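Local atomic coordinates of GDSL-like protein (Roseburia intestinalis L1-82, PDB entry 6HFZ), a protein that removes acetyl groups from complex beta-mannans as a two-domain carbohydrate esterase of the SGNH (GDSL-like) hydrolase clan. Residues S48-P51 against E52-Y55; A56-V59 against Y60-W63. All blocks are in the same frame, centred on the assembly; numbering follows the deposited sequence.

How the contacts relate
Both contacts are local and follow one another along the chain: contact 1 is the loop turn that leads into helix 55-66, and contact 2 is the run of that helix from its first turn onward. Their centres lie about 11 Å apart, and they meet where P51 O approaches Y57 CB at 3.5 Å. Contact 1 is a surface contact, a polar turn of hydroxyls, a carboxylate and aliphatic carbons around one 3-10 bond and a single buried residue, C54. Contact 2 is partly buried and built mainly from aromatic groups, with V59 and the E61 carboxylate, some packed on the central mixed sheet. Helix 196-215 touches both, through D196 at the loop and through A203, I206, T207 and L210 along the helix.

Contact 1 of 2, residues S48-P51 against E52-Y55; sequences SSKP and ELCY
E52 folds back over the K50-P51 corner instead of reaching outward. Its CB lies 3.7 Å from P51 C; CG then leaves anti to the carbonyl carbon (chi1 -63°), and a bend at chi2 of 74° turns CD back to within 4.0 Å of P51 C. At the tip OE1 sits 3.5 Å from K50 CB and close to the CD of the proline ring, while OE2 faces P51 CB. The carboxylate thus meets aliphatic carbons here: K50 NZ stays 6.5 Å from E52 OE1, so the opposite charges do not touch and any attraction between them is probably weak. Within the same turn L53 N donates to K50 O at 3.0 Å, the i to i+3 bond of a 3-10 turn. The L53 side chain lies alongside that of K50, and its CD1 touches S49 OG, a hydroxyl hydrogen-bonded to D196 of helix 196-215. S48 OG, hydrogen-bonded to G45 O and also near K50 O, packs 3.7 Å from C54 CB. This is a short 3-10 turn leading to C54, the N-cap residue of helix 55-66 in the GDSL-like esterase domain.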
loop_
_atom_site.group_PDB
_atom_site.type_symbol
_atom_site.label_atom_id
_atom_site.label_comp_id
_atom_site.label_asym_id
_atom_site.label_seq_id
_atom_site.Cartn_x
_atom_site.Cartn_y
_atom_site.Cartn_z
ATOM N N SER A 48 -1.124 -4.195 17.115
ATOM C CA SER A 48 -0.595 -3.624 18.372
ATOM C C SER A 48 -1.778 -3.299 19.296
ATOM O O SER A 48 -2.898 -3.093 18.824
ATOM C CB SER A 48 0.271 -2.412 18.149
ATOM O OG SER A 48 -0.478 -1.369 17.554
ATOM N N SER A 49 -1.527 -3.299 20.614
ATOM C CA SER A 49 -2.580 -3.058 21.610
ATOM C C SER A 49 -2.887 -1.560 21.747
ATOM O O SER A 49 -3.968 -1.175 22.210
ATOM C CB SER A 49 -2.193 -3.661 22.928
ATOM O OG SER A 49 -1.057 -3.002 23.434
ATOM N N LYS A 50 -1.957 -0.709 21.318
ATOM C CA LYS A 50 -2.172 0.730 21.276
ATOM C C LYS A 50 -1.449 1.294 20.072
ATOM O O LYS A 50 -0.429 0.750 19.669
ATOM C CB LYS A 50 -1.498 1.494 22.422
ATOM C CG LYS A 50 -1.875 1.106 23.837
ATOM C CD LYS A 50 -0.920 1.693 24.871
ATOM C CE LYS A 50 -0.744 0.790 26.072
ATOM N NZ LYS A 50 -2.050 0.306 26.581
ATOM N N PRO A 51 -1.878 2.452 19.545
ATOM C CA PRO A 51 -1.190 3.106 18.431
ATOM C C PRO A 51 0.292 3.414 18.667
ATOM O O PRO A 51 1.062 3.394 17.738
ATOM C CB PRO A 51 -1.962 4.418 18.300
ATOM C CG PRO A 51 -3.336 4.037 18.724
ATOM C CD PRO A 51 -3.100 3.177 19.941
ATOM N N GLU A 52 0.676 3.671 19.930
ATOM C CA GLU A 52 2.029 4.042 20.238
ATOM C C GLU A 52 2.967 2.823 20.219
ATOM O O GLU A 52 4.181 2.996 20.318
ATOM C CB GLU A 52 2.128 4.732 21.608
ATOM C CG GLU A 52 1.364 6.051 21.692
ATOM C CD GLU A 52 -0.154 5.920 21.762
ATOM O OE1 GLU A 52 -0.658 4.842 22.176
ATOM O OE2 GLU A 52 -0.821 6.896 21.392
ATOM N N LEU A 53 2.439 1.595 20.076
ATOM C CA LEU A 53 3.259 0.388 20.163
ATOM C C LEU A 53 3.375 -0.329 18.795
ATOM O O LEU A 53 3.864 -1.451 18.742
ATOM C CB LEU A 53 2.626 -0.536 21.208
ATOM C CG LEU A 53 2.685 -0.027 22.652
ATOM C CD1 LEU A 53 2.043 -1.030 23.593
ATOM C CD2 LEU A 53 4.126 0.259 23.064
ATOM N N CYS A 54 2.920 0.297 17.693
ATOM C CA CYS A 54 3.162 -0.300 16.376
ATOM C C CYS A 54 4.576 0.079 15.924
ATOM O O CYS A 54 5.180 1.004 16.457
ATOM C CB CYS A 54 2.118 0.111 15.347
ATOM S SG CYS A 54 2.136 1.843 14.830
ATOM N N TYR A 55 5.096 -0.634 14.913
ATOM C CA TYR A 55 6.497 -0.461 14.498
ATOM C C TYR A 55 6.684 0.989 14.035
ATOM O O TYR A 55 7.717 1.573 14.268
ATOM C CB TYR A 55 6.918 -1.509 13.453
ATOM C CG TYR A 55 6.680 -1.106 12.025
ATOM C CD1 TYR A 55 7.525 -0.219 11.400
ATOM C CD2 TYR A 55 5.630 -1.631 11.288
ATOM C CE1 TYR A 55 7.304 0.205 10.104
ATOM C CE2 TYR A 55 5.405 -1.235 9.981
ATOM C CZ TYR A 55 6.221 -0.279 9.400
ATOM O OH TYR A 55 5.963 0.199 8.138
#

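Contact 2 of 2, residues A56-V59 against Y60-W63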
loop_
_atom_site.group_PDB
_atom_site.type_symbol
_atom_site.label_atom_id
_atom_site.label_comp_id
_atom_site.label_asym_id
_atom_site.label_seq_id
_atom_site.Cartn_x
_atom_site.Cartn_y
_atom_site.Cartn_z
ATOM N N ALA A 56 5.691 1.548 13.308
ATOM C CA ALA A 56 5.796 2.863 12.720
ATOM C C ALA A 56 6.019 3.931 13.806
ATOM O O ALA A 56 6.898 4.754 13.690
ATOM C CB ALA A 56 4.597 3.186 11.840
ATOM N N TYR A 57 5.268 3.819 14.899
ATOM C CA TYR A 57 5.398 4.812 15.977
ATOM C C TYR A 57 6.737 4.600 16.693
ATOM O O TYR A 57 7.388 5.568 17.095
ATOM C CB TYR A 57 4.163 4.753 16.856
ATOM C CG TYR A 57 3.964 6.030 17.633
ATOM C CD1 TYR A 57 3.307 7.120 17.094
ATOM C CD2 TYR A 57 4.520 6.150 18.892
ATOM C CE1 TYR A 57 3.166 8.299 17.807
ATOM C CE2 TYR A 57 4.415 7.326 19.606
ATOM C CZ TYR A 57 3.730 8.394 19.068
ATOM O OH TYR A 57 3.589 9.519 19.837
ATOM N N HIS A 58 7.189 3.341 16.796
ATOM C CA HIS A 58 8.504 3.064 17.379
ATOM C C HIS A 58 9.614 3.718 16.558
ATOM O O HIS A 58 10.571 4.276 17.110
ATOM C CB HIS A 58 8.779 1.567 17.562
ATOM C CG HIS A 58 8.074 0.869 18.694
ATOM N ND1 HIS A 58 8.167 1.261 20.035
ATOM C CD2 HIS A 58 7.352 -0.268 18.705
ATOM C CE1 HIS A 58 7.500 0.398 20.795
ATOM N NE2 HIS A 58 7.016 -0.566 20.016
ATOM N N VAL A 59 9.511 3.675 15.223
ATOM C CA VAL A 59 10.506 4.293 14.400
ATOM C C VAL A 59 10.415 5.814 14.575
ATOM O O VAL A 59 11.434 6.520 14.536
ATOM C CB VAL A 59 10.326 3.876 12.937
ATOM C CG1 VAL A 59 11.107 4.734 11.970
ATOM C CG2 VAL A 59 10.645 2.411 12.761
ATOM N N TYR A 60 9.179 6.332 14.651
ATOM C CA TYR A 60 8.956 7.776 14.845
ATOM C C TYR A 60 9.639 8.195 16.161
ATOM O O TYR A 60 10.349 9.216 16.229
ATOM C CB TYR A 60 7.457 8.083 14.775
ATOM C CG TYR A 60 7.069 9.477 15.193
ATOM C CD1 TYR A 60 7.415 10.584 14.437
ATOM C CD2 TYR A 60 6.350 9.663 16.351
ATOM C CE1 TYR A 60 7.047 11.867 14.828
ATOM C CE2 TYR A 60 5.983 10.937 16.762
ATOM C CZ TYR A 60 6.329 12.027 15.996
ATOM O OH TYR A 60 5.938 13.264 16.435
ATOM N N GLU A 61 9.451 7.382 17.205
ATOM C CA GLU A 61 10.059 7.658 18.519
ATOM C C GLU A 61 11.590 7.620 18.402
ATOM O O GLU A 61 12.263 8.420 19.082
ATOM C CB GLU A 61 9.502 6.725 19.600
ATOM C CG GLU A 61 8.090 7.104 19.989
ATOM C CD GLU A 61 7.526 6.481 21.245
ATOM O OE1 GLU A 61 7.725 5.275 21.440
ATOM O OE2 GLU A 61 6.849 7.202 22.013
ATOM N N TRP A 62 12.149 6.713 17.578
ATOM C CA TRP A 62 13.589 6.715 17.306
ATOM C C TRP A 62 14.080 8.085 16.827
ATOM O O TRP A 62 15.082 8.559 17.347
ATOM C CB TRP A 62 14.043 5.601 16.347
ATOM C CG TRP A 62 15.519 5.545 16.109
ATOM C CD1 TRP A 62 16.431 4.797 16.797
ATOM C CD2 TRP A 62 16.265 6.276 15.118
ATOM N NE1 TRP A 62 17.687 5.027 16.308
ATOM C CE2 TRP A 62 17.623 5.955 15.298
ATOM C CE3 TRP A 62 15.930 7.212 14.140
ATOM C CZ2 TRP A 62 18.616 6.468 14.478
ATOM C CZ3 TRP A 62 16.917 7.731 13.342
ATOM C CH2 TRP A 62 18.256 7.386 13.530
ATOM N N TRP A 63 13.433 8.680 15.814
ATOM C CA TRP A 63 13.830 9.998 15.308
ATOM C C TRP A 63 13.816 11.029 16.459
ATOM O O TRP A 63 14.813 11.736 16.674
ATOM C CB TRP A 63 12.943 10.422 14.128
ATOM C CG TRP A 63 13.232 9.683 12.854
ATOM C CD1 TRP A 63 12.600 8.569 12.359
ATOM C CD2 TRP A 63 14.254 10.003 11.909
ATOM N NE1 TRP A 63 13.170 8.184 11.171
ATOM C CE2 TRP A 63 14.173 9.055 10.865
ATOM C CE3 TRP A 63 15.207 11.019 11.835
ATOM C CZ2 TRP A 63 15.036 9.089 9.773
ATOM C CZ3 TRP A 63 16.067 11.043 10.766
ATOM C CH2 TRP A 63 15.978 10.095 9.745
#
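With CG anti to the backbone N in both residues (chi1 -158° in Y57, 170° in Y60), the two tyrosines leave the helix alongside each other in the same direction. Y60 CD2 comes over one face of the Y57 ring, displaced toward its rim, and lies 3.8 Å from Y57 CE1; the planes are inclined at 57°. E61 approaches the same ring near its plane, OE2 lying 3.4 Å from Y57 CE2 at the ring's edge, where the partly positive C-H groups would suit a carboxylate oxygen. Replacing Y57 by an alanine would probably open a gap beside Y60 CD2 and set the E61 carboxylate free to turn. These pairs are i to i+3 and i to i+4 neighbours on an alpha-helix, held by bonds such as E61 N to Y57 O at 2.7 Å, within the three-layer alpha/beta/alpha SGNH hydrolase fold. Y74 of strand 71-78 meets both rings, that of Y57 edge-to-face, and Y60 OH bonds to F72 O. V59 CG1 lies 4.1 Å from CD1 of W63, one turn further along, both side chains running the same way, and V59 packs on F37. The W62 indole brings CZ3 over the centre of one face of the W63 ring, 3.8 Å above its plane.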